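PDB 3D0K: putative poly(3-hydroxybutyrate) depolymerase LpqC from Bordetella parapertussis 12822, which probably hydrolyses ester bonds of poly(3-hydroxybutyrate) or related esters, as an alpha/beta-hydrolase-type enzyme. Local coordinates for residues A[45-59]-A[74-88]. Residues are numbered along the deposited sequence; the frame is centred on the assembly and turned at random.
Sequences YRPYGYTPDRPVVVV and WIPAADRHKLLIVAP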
ATOM      1  N   TYR A  45       4.196  14.021   6.757  1.00 18.20           N
ATOM      2  CA  TYR A  45       5.174  15.072   6.463  1.00 17.78           C
ATOM      3  C   TYR A  45       4.577  16.045   5.482  1.00 17.96           C
ATOM      4  O   TYR A  45       4.067  15.654   4.411  1.00 18.10           O
ATOM      5  CB  TYR A  45       6.472  14.509   5.905  1.00 17.32           C
ATOM      6  CG  TYR A  45       7.463  15.584   5.605  1.00 18.30           C
ATOM      7  CD1 TYR A  45       8.142  16.230   6.644  1.00 16.56           C
ATOM      8  CD2 TYR A  45       7.771  15.925   4.279  1.00 19.33           C
ATOM      9  CE1 TYR A  45       9.087  17.259   6.361  1.00 20.71           C
ATOM     10  CE2 TYR A  45       8.713  16.947   3.984  1.00 20.91           C
ATOM     11  CZ  TYR A  45       9.344  17.615   5.015  1.00 18.48           C
ATOM     12  OH  TYR A  45      10.273  18.597   4.705  1.00 18.91           O
ATOM     13  N   ARG A  46       4.671  17.318   5.827  1.00 17.34           N
ATOM     14  CA  ARG A  46       4.272  18.357   4.915  1.00 17.39           C
ATOM     15  C   ARG A  46       5.468  19.260   4.613  1.00 17.31           C
ATOM     16  O   ARG A  46       6.058  19.836   5.527  1.00 18.61           O
ATOM     17  CB  ARG A  46       3.130  19.200   5.521  1.00 18.36           C
ATOM     18  CG  ARG A  46       2.770  20.366   4.634  1.00 16.69           C
ATOM     19  CD  ARG A  46       1.571  21.098   5.199  1.00 21.56           C
ATOM     20  NE  ARG A  46       1.310  22.247   4.347  1.00 20.59           N
ATOM     21  CZ  ARG A  46       0.097  22.688   4.072  1.00 20.86           C
ATOM     22  NH1 ARG A  46      -0.045  23.707   3.251  1.00 20.66           N
ATOM     23  NH2 ARG A  46      -0.970  22.085   4.625  1.00 18.71           N
ATOM     24  N   PRO A  47       5.874  19.349   3.332  1.00 17.56           N
ATOM     25  CA  PRO A  47       7.036  20.209   2.984  1.00 17.65           C
ATOM     26  C   PRO A  47       6.668  21.684   3.001  1.00 18.69           C
ATOM     27  O   PRO A  47       5.496  22.037   2.823  1.00 17.62           O
ATOM     28  CB  PRO A  47       7.367  19.835   1.528  1.00 16.76           C
ATOM     29  CG  PRO A  47       6.118  19.266   0.996  1.00 18.96           C
ATOM     30  CD  PRO A  47       5.304  18.653   2.169  1.00 15.30           C
ATOM     31  N   TYR A  48       7.663  22.554   3.144  1.00 19.28           N
ATOM     32  CA  TYR A  48       7.393  23.963   2.860  1.00 20.00           C
ATOM     33  C   TYR A  48       6.986  24.079   1.395  1.00 20.43           C
ATOM     34  O   TYR A  48       7.496  23.371   0.546  1.00 20.57           O
ATOM     35  CB  TYR A  48       8.611  24.821   3.126  1.00 20.41           C
ATOM     36  CG  TYR A  48       8.922  24.868   4.588  1.00 20.91           C
ATOM     37  CD1 TYR A  48       8.124  25.607   5.456  1.00 22.04           C
ATOM     38  CD2 TYR A  48      10.039  24.228   5.096  1.00 21.90           C
ATOM     39  CE1 TYR A  48       8.403  25.699   6.824  1.00 21.96           C
ATOM     40  CE2 TYR A  48      10.335  24.305   6.474  1.00 23.91           C
ATOM     41  CZ  TYR A  48       9.508  25.045   7.312  1.00 22.95           C
ATOM     42  OH  TYR A  48       9.783  25.110   8.645  1.00 25.33           O
ATOM     43  N   GLY A  49       5.983  24.900   1.137  1.00 20.15           N
ATOM     44  CA  GLY A  49       5.579  25.133  -0.209  1.00 21.88           C
ATOM     45  C   GLY A  49       4.510  24.174  -0.681  1.00 21.63           C
ATOM     46  O   GLY A  49       4.117  24.252  -1.845  1.00 22.25           O
ATOM     47  N   TYR A  50       4.049  23.273   0.197  1.00 21.20           N
ATOM     48  CA  TYR A  50       2.898  22.437  -0.114  1.00 20.75           C
ATOM     49  C   TYR A  50       1.659  23.316  -0.311  1.00 21.61           C
ATOM     50  O   TYR A  50       1.369  24.180   0.495  1.00 22.88           O
ATOM     51  CB  TYR A  50       2.644  21.380   0.972  1.00 21.02           C
ATOM     52  CG  TYR A  50       1.563  20.438   0.492  1.00 21.06           C
ATOM     53  CD1 TYR A  50       0.255  20.543   0.978  1.00 19.55           C
ATOM     54  CD2 TYR A  50       1.827  19.535  -0.538  1.00 19.16           C
ATOM     55  CE1 TYR A  50      -0.765  19.739   0.471  1.00 21.27           C
ATOM     56  CE2 TYR A  50       0.805  18.724  -1.065  1.00 20.50           C
ATOM     57  CZ  TYR A  50      -0.481  18.844  -0.545  1.00 20.08           C
ATOM     58  OH  TYR A  50      -1.494  18.054  -1.052  1.00 23.18           O
ATOM     59  N   THR A  51       0.943  23.108  -1.398  1.00 21.04           N
ATOM     60  CA  THR A  51      -0.339  23.772  -1.627  1.00 22.03           C
ATOM     61  C   THR A  51      -1.355  22.633  -1.927  1.00 22.13           C
ATOM     62  O   THR A  51      -0.944  21.525  -2.315  1.00 21.16           O
ATOM     63  CB  THR A  51      -0.236  24.823  -2.763  1.00 21.20           C
ATOM     64  OG1 THR A  51       0.115  24.176  -3.982  1.00 23.51           O
ATOM     65  CG2 THR A  51       0.880  25.810  -2.476  1.00 22.11           C
ATOM     66  N   PRO A  52      -2.658  22.878  -1.689  1.00 21.82           N
ATOM     67  CA  PRO A  52      -3.665  21.785  -1.771  1.00 22.00           C
ATOM     68  C   PRO A  52      -3.819  21.099  -3.129  1.00 22.24           C
ATOM     69  O   PRO A  52      -4.375  20.011  -3.204  1.00 22.41           O
ATOM     70  CB  PRO A  52      -4.991  22.460  -1.382  1.00 22.51           C
ATOM     71  CG  PRO A  52      -4.635  23.752  -0.776  1.00 23.29           C
ATOM     72  CD  PRO A  52      -3.251  24.164  -1.277  1.00 22.79           C
ATOM     73  N   ASP A  53      -3.314  21.693  -4.199  1.00 23.42           N
ATOM     74  CA  ASP A  53      -3.400  21.058  -5.529  1.00 23.23           C
ATOM     75  C   ASP A  53      -2.327  20.006  -5.766  1.00 22.99           C
ATOM     76  O   ASP A  53      -2.374  19.271  -6.767  1.00 22.57           O
ATOM     77  CB  ASP A  53      -3.244  22.135  -6.610  1.00 24.58           C
ATOM     78  CG  ASP A  53      -2.037  23.023  -6.370  1.00 27.73           C
ATOM     79  OD1 ASP A  53      -2.027  23.805  -5.401  1.00 30.20           O
ATOM     80  OD2 ASP A  53      -1.100  22.954  -7.170  1.00 33.64           O
ATOM     81  N   ARG A  54      -1.359  19.923  -4.858  1.00 21.31           N
ATOM     82  CA  ARG A  54      -0.206  19.051  -5.092  1.00 22.07           C
ATOM     83  C   ARG A  54      -0.503  17.631  -4.646  1.00 20.79           C
ATOM     84  O   ARG A  54      -1.387  17.411  -3.811  1.00 20.74           O
ATOM     85  CB  ARG A  54       1.048  19.611  -4.384  1.00 22.09           C
ATOM     86  CG  ARG A  54       1.364  21.067  -4.766  1.00 27.48           C
ATOM     87  CD  ARG A  54       2.400  21.189  -5.836  1.00 34.88           C
ATOM     88  NE  ARG A  54       2.546  19.985  -6.627  1.00 41.67           N
ATOM     89  CZ  ARG A  54       3.577  19.728  -7.428  1.00 45.27           C
ATOM     90  NH1 ARG A  54       3.612  18.570  -8.094  1.00 45.18           N
ATOM     91  NH2 ARG A  54       4.577  20.622  -7.559  1.00 46.89           N
ATOM     92  N   PRO A  55       0.246  16.638  -5.171  1.00 20.80           N
ATOM     93  CA  PRO A  55      -0.083  15.249  -4.825  1.00 19.99           C
ATOM     94  C   PRO A  55      -0.010  14.860  -3.307  1.00 20.06           C
ATOM     95  O   PRO A  55       0.746  15.451  -2.512  1.00 19.12           O
ATOM     96  CB  PRO A  55       0.983  14.447  -5.595  1.00 21.74           C
ATOM     97  CG  PRO A  55       1.334  15.336  -6.766  1.00 20.82           C
ATOM     98  CD  PRO A  55       1.354  16.721  -6.138  1.00 21.90           C
ATOM     99  N   VAL A  56      -0.786  13.835  -2.940  1.00 18.36           N
ATOM    100  CA  VAL A  56      -0.725  13.235  -1.606  1.00 18.11           C
ATOM    101  C   VAL A  56      -0.227  11.844  -1.818  1.00 17.01           C
ATOM    102  O   VAL A  56      -0.718  11.176  -2.699  1.00 18.27           O
ATOM    103  CB  VAL A  56      -2.109  13.144  -0.996  1.00 17.53           C
ATOM    104  CG1 VAL A  56      -2.061  12.361   0.358  1.00 18.30           C
ATOM    105  CG2 VAL A  56      -2.669  14.597  -0.877  1.00 19.93           C
ATOM    106  N   VAL A  57       0.811  11.456  -1.089  1.00 16.88           N
ATOM    107  CA  VAL A  57       1.305  10.080  -1.175  1.00 16.11           C
ATOM    108  C   VAL A  57       0.969   9.339   0.130  1.00 16.80           C
ATOM    109  O   VAL A  57       1.351   9.754   1.203  1.00 17.97           O
ATOM    110  CB  VAL A  57       2.824  10.053  -1.452  1.00 16.63           C
ATOM    111  CG1 VAL A  57       3.246   8.574  -1.595  1.00 14.85           C
ATOM    112  CG2 VAL A  57       3.137  10.928  -2.730  1.00 17.70           C
ATOM    113  N   VAL A  58       0.205   8.252   0.031  1.00 16.69           N
ATOM    114  CA  VAL A  58      -0.120   7.426   1.211  1.00 16.52           C
ATOM    115  C   VAL A  58       0.995   6.348   1.216  1.00 17.19           C
ATOM    116  O   VAL A  58       1.213   5.700   0.210  1.00 16.98           O
ATOM    117  CB  VAL A  58      -1.499   6.815   1.101  1.00 15.38           C
ATOM    118  CG1 VAL A  58      -1.815   5.898   2.295  1.00 15.36           C
ATOM    119  CG2 VAL A  58      -2.610   7.950   1.010  1.00 17.48           C
ATOM    120  N   VAL A  59       1.695   6.195   2.330  1.00 16.22           N
ATOM    121  CA  VAL A  59       2.820   5.238   2.401  1.00 16.38           C
ATOM    122  C   VAL A  59       2.503   4.183   3.440  1.00 17.19           C
ATOM    123  O   VAL A  59       2.276   4.531   4.612  1.00 17.16           O
ATOM    124  CB  VAL A  59       4.120   6.001   2.768  1.00 18.21           C
ATOM    125  CG1 VAL A  59       5.243   5.053   3.029  1.00 20.15           C
ATOM    126  CG2 VAL A  59       4.482   7.004   1.673  1.00 17.24           C
ATOM    127  N   TRP A  74      10.411   9.248   2.672  1.00 17.02           N
ATOM    128  CA  TRP A  74       9.802  10.063   1.625  1.00 17.76           C
ATOM    129  C   TRP A  74      10.048  11.580   1.718  1.00 18.97           C
ATOM    130  O   TRP A  74       9.618  12.323   0.834  1.00 19.06           O
ATOM    131  CB  TRP A  74       8.297   9.796   1.550  1.00 17.22           C
ATOM    132  CG  TRP A  74       7.992   8.475   0.870  1.00 17.67           C
ATOM    133  CD1 TRP A  74       8.085   7.193   1.417  1.00 18.04           C
ATOM    134  CD2 TRP A  74       7.634   8.315  -0.487  1.00 18.25           C
ATOM    135  NE1 TRP A  74       7.736   6.240   0.455  1.00 16.57           N
ATOM    136  CE2 TRP A  74       7.469   6.909  -0.722  1.00 18.97           C
ATOM    137  CE3 TRP A  74       7.374   9.227  -1.541  1.00 21.44           C
ATOM    138  CZ2 TRP A  74       7.077   6.407  -1.971  1.00 20.80           C
ATOM    139  CZ3 TRP A  74       6.989   8.721  -2.787  1.00 19.00           C
ATOM    140  CH2 TRP A  74       6.848   7.313  -2.984  1.00 20.50           C
ATOM    141  N   ILE A  75      10.704  12.038   2.784  1.00 18.20           N
ATOM    142  CA  ILE A  75      11.003  13.475   2.929  1.00 19.21           C
ATOM    143  C   ILE A  75      11.753  14.133   1.733  1.00 19.07           C
ATOM    144  O   ILE A  75      11.318  15.179   1.216  1.00 20.39           O
ATOM    145  CB  ILE A  75      11.636  13.804   4.296  1.00 18.95           C
ATOM    146  CG1 ILE A  75      10.556  13.643   5.417  1.00 19.65           C
ATOM    147  CG2 ILE A  75      12.215  15.261   4.305  1.00 20.18           C
ATOM    148  CD1 ILE A  75      11.188  13.684   6.849  1.00 20.55           C
ATOM    149  N   PRO A  76      12.877  13.556   1.296  1.00 19.81           N
ATOM    150  CA  PRO A  76      13.563  14.229   0.192  1.00 20.54           C
ATOM    151  C   PRO A  76      12.709  14.375  -1.077  1.00 19.97           C
ATOM    152  O   PRO A  76      12.703  15.446  -1.684  1.00 19.54           O
ATOM    153  CB  PRO A  76      14.800  13.340  -0.042  1.00 21.95           C
ATOM    154  CG  PRO A  76      14.988  12.627   1.309  1.00 21.34           C
ATOM    155  CD  PRO A  76      13.603  12.339   1.745  1.00 19.72           C
ATOM    156  N   ALA A  77      11.965  13.331  -1.445  1.00 20.01           N
ATOM    157  CA  ALA A  77      11.039  13.423  -2.584  1.00 20.13           C
ATOM    158  C   ALA A  77       9.915  14.473  -2.316  1.00 18.82           C
ATOM    159  O   ALA A  77       9.517  15.201  -3.234  1.00 19.59           O
ATOM    160  CB  ALA A  77      10.439  12.006  -2.927  1.00 20.66           C
ATOM    161  N   ALA A  78       9.413  14.542  -1.068  1.00 18.08           N
ATOM    162  CA  ALA A  78       8.332  15.493  -0.712  1.00 17.77           C
ATOM    163  C   ALA A  78       8.861  16.898  -0.823  1.00 17.81           C
ATOM    164  O   ALA A  78       8.168  17.794  -1.294  1.00 18.42           O
ATOM    165  CB  ALA A  78       7.820  15.250   0.722  1.00 16.66           C
ATOM    166  N   ASP A  79      10.100  17.103  -0.390  1.00 17.39           N
ATOM    167  CA  ASP A  79      10.691  18.471  -0.456  1.00 18.89           C
ATOM    168  C   ASP A  79      10.895  18.898  -1.911  1.00 20.65           C
ATOM    169  O   ASP A  79      10.678  20.074  -2.259  1.00 22.16           O
ATOM    170  CB  ASP A  79      12.043  18.468   0.241  1.00 18.72           C
ATOM    171  CG  ASP A  79      11.915  18.438   1.748  1.00 19.74           C
ATOM    172  OD1 ASP A  79      10.822  18.736   2.275  1.00 18.88           O
ATOM    173  OD2 ASP A  79      12.916  18.109   2.423  1.00 19.55           O
ATOM    174  N   ARG A  80      11.357  17.966  -2.754  1.00 21.57           N
ATOM    175  CA  ARG A  80      11.635  18.269  -4.187  1.00 23.89           C
ATOM    176  C   ARG A  80      10.319  18.496  -4.984  1.00 23.31           C
ATOM    177  O   ARG A  80      10.139  19.491  -5.698  1.00 23.17           O
ATOM    178  CB  ARG A  80      12.478  17.130  -4.791  1.00 24.43           C
ATOM    179  CG  ARG A  80      12.859  17.308  -6.262  1.00 31.44           C
ATOM    180  CD  ARG A  80      14.267  16.731  -6.526  1.00 43.09           C
ATOM    181  NE  ARG A  80      14.509  16.460  -7.951  1.00 46.68           N
ATOM    182  CZ  ARG A  80      14.326  15.272  -8.540  1.00 48.26           C
ATOM    183  NH1 ARG A  80      13.926  14.206  -7.843  1.00 47.71           N
ATOM    184  NH2 ARG A  80      14.569  15.146  -9.833  1.00 49.21           N
ATOM    185  N   HIS A  81       9.367  17.600  -4.791  1.00 22.66           N
ATOM    186  CA  HIS A  81       8.150  17.608  -5.570  1.00 22.12           C
ATOM    187  C   HIS A  81       6.952  18.238  -4.909  1.00 23.84           C
ATOM    188  O   HIS A  81       5.900  18.333  -5.558  1.00 24.67           O
ATOM    189  CB  HIS A  81       7.819  16.182  -6.039  1.00 23.33           C
ATOM    190  CG  HIS A  81       8.912  15.553  -6.829  1.00 22.72           C
ATOM    191  ND1 HIS A  81       9.231  15.974  -8.100  1.00 26.38           N
ATOM    192  CD2 HIS A  81       9.781  14.563  -6.526  1.00 26.70           C
ATOM    193  CE1 HIS A  81      10.251  15.268  -8.545  1.00 23.91           C
ATOM    194  NE2 HIS A  81      10.590  14.389  -7.621  1.00 27.17           N
ATOM    195  N   LYS A  82       7.098  18.679  -3.643  1.00 22.15           N
ATOM    196  CA  LYS A  82       5.982  19.287  -2.863  1.00 22.26           C
ATOM    197  C   LYS A  82       4.823  18.274  -2.714  1.00 21.56           C
ATOM    198  O   LYS A  82       3.720  18.505  -3.160  1.00 22.80           O
ATOM    199  CB  LYS A  82       5.523  20.603  -3.477  1.00 21.94           C
ATOM    200  CG  LYS A  82       6.669  21.633  -3.699  1.00 23.97           C
ATOM    201  CD  LYS A  82       7.484  21.779  -2.442  1.00 23.76           C
ATOM    202  CE  LYS A  82       8.614  22.809  -2.637  1.00 30.45           C
ATOM    203  NZ  LYS A  82       9.712  22.470  -1.681  1.00 29.86           N
ATOM    204  N   LEU A  83       5.116  17.157  -2.078  1.00 19.86           N
ATOM    205  CA  LEU A  83       4.130  16.121  -1.860  1.00 19.61           C
ATOM    206  C   LEU A  83       3.738  16.143  -0.403  1.00 19.29           C
ATOM    207  O   LEU A  83       4.615  16.270   0.450  1.00 18.75           O
ATOM    208  CB  LEU A  83       4.782  14.748  -2.100  1.00 19.12           C
ATOM    209  CG  LEU A  83       5.614  14.651  -3.396  1.00 22.17           C
ATOM    210  CD1 LEU A  83       6.400  13.349  -3.430  1.00 20.69           C
ATOM    211  CD2 LEU A  83       4.671  14.790  -4.600  1.00 22.38           C
ATOM    212  N   LEU A  84       2.457  15.869  -0.111  1.00 17.98           N
ATOM    213  CA  LEU A  84       2.045  15.647   1.271  1.00 17.18           C
ATOM    214  C   LEU A  84       2.178  14.142   1.590  1.00 17.30           C
ATOM    215  O   LEU A  84       1.592  13.310   0.920  1.00 18.46           O
ATOM    216  CB  LEU A  84       0.603  16.089   1.439  1.00 18.65           C
ATOM    217  CG  LEU A  84       0.028  15.878   2.858  1.00 17.57           C
ATOM    218  CD1 LEU A  84       0.753  16.802   3.868  1.00 20.30           C
ATOM    219  CD2 LEU A  84      -1.515  16.137   2.812  1.00 18.92           C
ATOM    220  N   ILE A  85       2.991  13.794   2.574  1.00 16.39           N
ATOM    221  CA  ILE A  85       3.197  12.376   2.912  1.00 17.12           C
ATOM    222  C   ILE A  85       2.342  11.949   4.083  1.00 16.35           C
ATOM    223  O   ILE A  85       2.371  12.608   5.126  1.00 17.81           O
ATOM    224  CB  ILE A  85       4.702  12.101   3.267  1.00 15.45           C
ATOM    225  CG1 ILE A  85       5.624  12.588   2.130  1.00 16.12           C
ATOM    226  CG2 ILE A  85       4.918  10.563   3.568  1.00 17.95           C
ATOM    227  CD1 ILE A  85       5.311  12.070   0.696  1.00 14.79           C
ATOM    228  N   VAL A  86       1.552  10.875   3.916  1.00 17.01           N
ATOM    229  CA  VAL A  86       0.714  10.369   4.997  1.00 17.35           C
ATOM    230  C   VAL A  86       0.986   8.887   5.135  1.00 18.02           C
ATOM    231  O   VAL A  86       0.725   8.110   4.182  1.00 18.76           O
ATOM    232  CB  VAL A  86      -0.797  10.540   4.664  1.00 17.28           C
ATOM    233  CG1 VAL A  86      -1.664   9.920   5.724  1.00 17.27           C
ATOM    234  CG2 VAL A  86      -1.152  12.056   4.490  1.00 19.43           C
ATOM    235  N   ALA A  87       1.471   8.503   6.317  1.00 17.25           N
ATOM    236  CA  ALA A  87       1.764   7.112   6.611  1.00 17.59           C
ATOM    237  C   ALA A  87       0.824   6.581   7.718  1.00 18.65           C
ATOM    238  O   ALA A  87       1.143   6.723   8.921  1.00 17.99           O
ATOM    239  CB  ALA A  87       3.216   6.957   6.969  1.00 16.77           C
ATOM    240  N   PRO A  88      -0.329   5.995   7.314  1.00 18.78           N
ATOM    241  CA  PRO A  88      -1.222   5.376   8.295  1.00 18.81           C
ATOM    242  C   PRO A  88      -0.457   4.237   8.964  1.00 19.04           C
ATOM    243  O   PRO A  88      -0.013   3.306   8.282  1.00 18.76           O
ATOM    244  CB  PRO A  88      -2.393   4.841   7.447  1.00 18.94           C
ATOM    245  CG  PRO A  88      -2.333   5.680   6.131  1.00 18.69           C
ATOM    246  CD  PRO A  88      -0.843   5.852   5.929  1.00 18.41           C
TER
HETATM  247  O   HOH W   1      10.312  21.470   2.927  1.00 20.96           O
HETATM  248  O   HOH W   2       2.584   3.389   7.058  1.00 17.32           O
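With chi1 at 180°, Y45 swings its ring off the sheet toward helix 75-81, where I75, its CG1 beside the backbone N (chi1 -70°), lies over one face of the ring. This is part of a mixed sheet consistent with an alpha/beta-hydrolase fold, in which strand 84-88 lies between strands 40-46 and 56-59, as the bridges on its two edges show: antiparallel to Y45 on one edge, parallel to 56-59 on the other. The evidence for the parallel side is a 24° angle between the short strand axes and a run of four backbone bonds, L84 N to P55 O, V57 N to L84 O, V86 N to V57 O and V59 N to V86 O; Y45 and I85 exchange a reciprocal pair, 2.8 Å for both Y45 N to I85 O and I85 N to Y45 O.

On the face carrying Y45, V57 and I85, helix 75-81 closes over the sheet. I75 CG1 stands 3.6 Å from the Y45 ring centroid, a CH-pi contact, while A78 CB abuts the ring edge at CD2. W74 lays one face over two valines: V59 CG2 lies 3.6 Å from the centroid of the five-membered ring, and V57 CG1 sits over the six-membered one. F145 meets W74 edge-to-face.

Across the other face, L84 CB rests over the Y50 ring, 3.8 Å from its centroid, and Y50 OH bonds to R54 O within the connecting loop. K82, leaving the helix with positive phi, turns NZ back onto D79 O at 2.6 Å and makes a weak bond from NZ to Y48 O. Y45 OH donates to D79 OD1 at a very short 2.5 Å, and a water bridges that same OD1 to Y48 N.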